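Local coordinates for protein glutathione transferase (Leptospira interrogans serovar Lai, PDB 3UBK) that binds glutathione and, as a dimeric member of the glutathione transferase family, probably conjugates it to other compounds, at residues A[20-25]-A[69-74]. Sequence-based numbering, arbitrary orientation.
Sequences LGILEK and EFLDTI
Lys25 reaches across from helix 13-25 to Asp72 on helix 64-74, and the salt bridge between them illustrates how two helices can be joined by one long side chain where their backbones stand well apart. The aliphatic chain of Lys25 runs extended as far as CE and then bends at its last torsion (chi4 -74°), which turns the ammonium group into line with the carboxylate. NZ lies 2.8 Å from Asp72 OD1 and meets that oxygen nearly along its C-O bond, while the two side chains cross at about a right angle. Asp72 holds its CG anti to the backbone N (chi1 -158°), which carries OD1 up to NZ. Both polar ends are further engaged by the loop that follows: the carbonyls of Phe75, Gln77 and Pro79 also accept from NZ, so four oxygens share its three N-H groups, and the backbone N-H groups of Leu81 and Ile82 bind OD1 and OD2. The one ammonium group therefore ties the end of helix 64-74 and its succeeding loop to helix 13-25.

These are the two helices packed on one face of the four-stranded sheet in the thioredoxin-like N-terminal domain of glutathione transferases. Here they run nearly parallel, at 19°, with axes 10.7 Å apart. Closer to the sheet the contact is apolar. Leu71 CD1 comes within 3.6 Å of Ile22 CG1 and 4.1 Å of Ile22 CD1, one methyl lying against the side of the isoleucine's longer branch. Beneath this pair, Ile22 rests on Tyr29 and Leu71 on Leu54, both on strands of the sheet.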
ATOM      1  N   LEU A  20     -16.309   5.505   3.391  1.00 31.78           N
ATOM      2  CA  LEU A  20     -16.993   4.318   3.878  1.00 29.36           C
ATOM      3  C   LEU A  20     -16.666   4.012   5.350  1.00 33.15           C
ATOM      4  O   LEU A  20     -17.553   3.636   6.148  1.00 28.60           O
ATOM      5  CB  LEU A  20     -16.636   3.101   3.006  1.00 31.91           C
ATOM      6  CG  LEU A  20     -17.254   3.034   1.609  1.00 31.03           C
ATOM      7  CD1 LEU A  20     -16.475   2.063   0.672  1.00 30.32           C
ATOM      8  CD2 LEU A  20     -18.733   2.648   1.707  1.00 29.25           C
ATOM      9  N   GLY A  21     -15.391   4.152   5.704  1.00 30.21           N
ATOM     10  CA  GLY A  21     -14.943   3.893   7.076  1.00 31.89           C
ATOM     11  C   GLY A  21     -15.484   4.927   8.046  1.00 30.80           C
ATOM     12  O   GLY A  21     -15.959   4.578   9.118  1.00 31.53           O
ATOM     13  N   ILE A  22     -15.415   6.201   7.666  1.00 30.15           N
ATOM     14  CA  ILE A  22     -15.954   7.291   8.493  1.00 27.43           C
ATOM     15  C   ILE A  22     -17.457   7.104   8.740  1.00 30.56           C
ATOM     16  O   ILE A  22     -17.931   7.212   9.877  1.00 30.87           O
ATOM     17  CB  ILE A  22     -15.694   8.667   7.835  1.00 29.84           C
ATOM     18  CG1 ILE A  22     -14.204   9.043   7.924  1.00 28.89           C
ATOM     19  CG2 ILE A  22     -16.547   9.780   8.486  1.00 29.96           C
ATOM     20  CD1 ILE A  22     -13.786  10.249   7.013  1.00 26.67           C
ATOM     21  N   LEU A  23     -18.203   6.831   7.674  1.00 31.73           N
ATOM     22  CA  LEU A  23     -19.655   6.672   7.768  1.00 30.44           C
ATOM     23  C   LEU A  23     -20.030   5.477   8.617  1.00 34.93           C
ATOM     24  O   LEU A  23     -20.966   5.542   9.413  1.00 30.09           O
ATOM     25  CB  LEU A  23     -20.272   6.508   6.375  1.00 28.48           C
ATOM     26  CG  LEU A  23     -20.274   7.809   5.571  1.00 33.43           C
ATOM     27  CD1 LEU A  23     -20.688   7.534   4.115  1.00 32.05           C
ATOM     28  CD2 LEU A  23     -21.205   8.833   6.261  1.00 37.93           C
ATOM     29  N   GLU A  24     -19.301   4.377   8.447  1.00 29.78           N
ATOM     30  CA  GLU A  24     -19.655   3.156   9.148  1.00 28.41           C
ATOM     31  C   GLU A  24     -19.471   3.262  10.667  1.00 32.48           C
ATOM     32  O   GLU A  24     -20.255   2.675  11.427  1.00 29.90           O
ATOM     33  CB  GLU A  24     -18.877   1.967   8.579  1.00 30.09           C
ATOM     34  CG  GLU A  24     -19.456   0.629   8.990  1.00 28.43           C
ATOM     35  CD  GLU A  24     -20.799   0.323   8.314  1.00 33.95           C
ATOM     36  OE1 GLU A  24     -21.176   0.998   7.328  1.00 33.44           O
ATOM     37  OE2 GLU A  24     -21.465  -0.619   8.763  1.00 34.34           O
ATOM     38  N   LYS A  25     -18.443   4.007  11.092  1.00 30.26           N
ATOM     39  CA  LYS A  25     -18.208   4.311  12.498  1.00 32.20           C
ATOM     40  C   LYS A  25     -19.180   5.369  13.030  1.00 37.66           C
ATOM     41  O   LYS A  25     -19.312   5.548  14.241  1.00 36.14           O
ATOM     42  CB  LYS A  25     -16.768   4.809  12.713  1.00 30.10           C
ATOM     43  CG  LYS A  25     -15.706   3.707  12.686  1.00 33.58           C
ATOM     44  CD  LYS A  25     -14.330   4.251  13.015  1.00 30.74           C
ATOM     45  CE  LYS A  25     -13.270   3.153  12.934  1.00 26.59           C
ATOM     46  NZ  LYS A  25     -13.324   2.181  14.110  1.00 25.14           N
ATOM     47  N   GLU A  69      -6.049   3.716   8.947  1.00 25.55           N
ATOM     48  CA  GLU A  69      -5.361   3.111  10.096  1.00 27.26           C
ATOM     49  C   GLU A  69      -5.366   4.097  11.261  1.00 25.74           C
ATOM     50  O   GLU A  69      -5.530   3.723  12.423  1.00 27.89           O
ATOM     51  CB  GLU A  69      -3.917   2.740   9.720  1.00 30.94           C
ATOM     52  CG  GLU A  69      -3.833   1.647   8.650  1.00 28.94           C
ATOM     53  CD  GLU A  69      -3.729   0.239   9.223  1.00 34.91           C
ATOM     54  OE1 GLU A  69      -3.802   0.060  10.461  1.00 28.93           O
ATOM     55  OE2 GLU A  69      -3.550  -0.701   8.423  1.00 36.14           O
ATOM     56  N   PHE A  70      -5.206   5.371  10.931  1.00 25.06           N
ATOM     57  CA  PHE A  70      -5.216   6.429  11.947  1.00 26.30           C
ATOM     58  C   PHE A  70      -6.601   6.570  12.605  1.00 29.40           C
ATOM     59  O   PHE A  70      -6.727   6.555  13.841  1.00 29.64           O
ATOM     60  CB  PHE A  70      -4.775   7.746  11.296  1.00 26.54           C
ATOM     61  CG  PHE A  70      -4.992   8.960  12.158  1.00 30.12           C
ATOM     62  CD1 PHE A  70      -4.027   9.354  13.082  1.00 29.80           C
ATOM     63  CD2 PHE A  70      -6.163   9.704  12.043  1.00 25.60           C
ATOM     64  CE1 PHE A  70      -4.223  10.493  13.890  1.00 36.05           C
ATOM     65  CE2 PHE A  70      -6.368  10.852  12.838  1.00 33.80           C
ATOM     66  CZ  PHE A  70      -5.386  11.241  13.764  1.00 32.66           C
ATOM     67  N   LEU A  71      -7.635   6.701  11.778  1.00 26.34           N
ATOM     68  CA  LEU A  71      -8.993   6.845  12.286  1.00 26.13           C
ATOM     69  C   LEU A  71      -9.389   5.647  13.142  1.00 29.73           C
ATOM     70  O   LEU A  71     -10.044   5.810  14.165  1.00 29.83           O
ATOM     71  CB  LEU A  71     -10.006   7.024  11.143  1.00 26.25           C
ATOM     72  CG  LEU A  71      -9.938   8.377  10.447  1.00 32.25           C
ATOM     73  CD1 LEU A  71     -10.880   8.394   9.249  1.00 34.91           C
ATOM     74  CD2 LEU A  71     -10.274   9.497  11.443  1.00 28.18           C
ATOM     75  N   ASP A  72      -8.980   4.449  12.736  1.00 26.96           N
ATOM     76  CA  ASP A  72      -9.303   3.255  13.505  1.00 28.38           C
ATOM     77  C   ASP A  72      -8.572   3.226  14.851  1.00 32.78           C
ATOM     78  O   ASP A  72      -9.081   2.662  15.805  1.00 30.24           O
ATOM     79  CB  ASP A  72      -8.985   1.971  12.728  1.00 29.08           C
ATOM     80  CG  ASP A  72      -9.763   0.775  13.242  1.00 31.36           C
ATOM     81  OD1 ASP A  72     -11.005   0.882  13.365  1.00 31.17           O
ATOM     82  OD2 ASP A  72      -9.145  -0.287  13.508  1.00 30.18           O
ATOM     83  N   THR A  73      -7.387   3.837  14.916  1.00 27.98           N
ATOM     84  CA  THR A  73      -6.631   3.893  16.150  1.00 28.75           C
ATOM     85  C   THR A  73      -7.267   4.900  17.118  1.00 33.56           C
ATOM     86  O   THR A  73      -7.560   4.576  18.278  1.00 29.23           O
ATOM     87  CB  THR A  73      -5.173   4.293  15.873  1.00 30.50           C
ATOM     88  OG1 THR A  73      -4.547   3.265  15.098  1.00 31.10           O
ATOM     89  CG2 THR A  73      -4.399   4.499  17.189  1.00 32.54           C
ATOM     90  N   ILE A  74      -7.496   6.120  16.646  1.00 27.61           N
ATOM     91  CA  ILE A  74      -8.058   7.133  17.534  1.00 33.05           C
ATOM     92  C   ILE A  74      -9.564   7.022  17.766  1.00 31.35           C
ATOM     93  O   ILE A  74     -10.053   7.454  18.802  1.00 30.15           O
ATOM     94  CB  ILE A  74      -7.694   8.581  17.125  1.00 39.68           C
ATOM     95  CG1 ILE A  74      -8.265   8.934  15.764  1.00 39.52           C
ATOM     96  CG2 ILE A  74      -6.180   8.805  17.158  1.00 37.89           C
ATOM     97  CD1 ILE A  74      -8.402  10.447  15.570  1.00 60.70           C
TER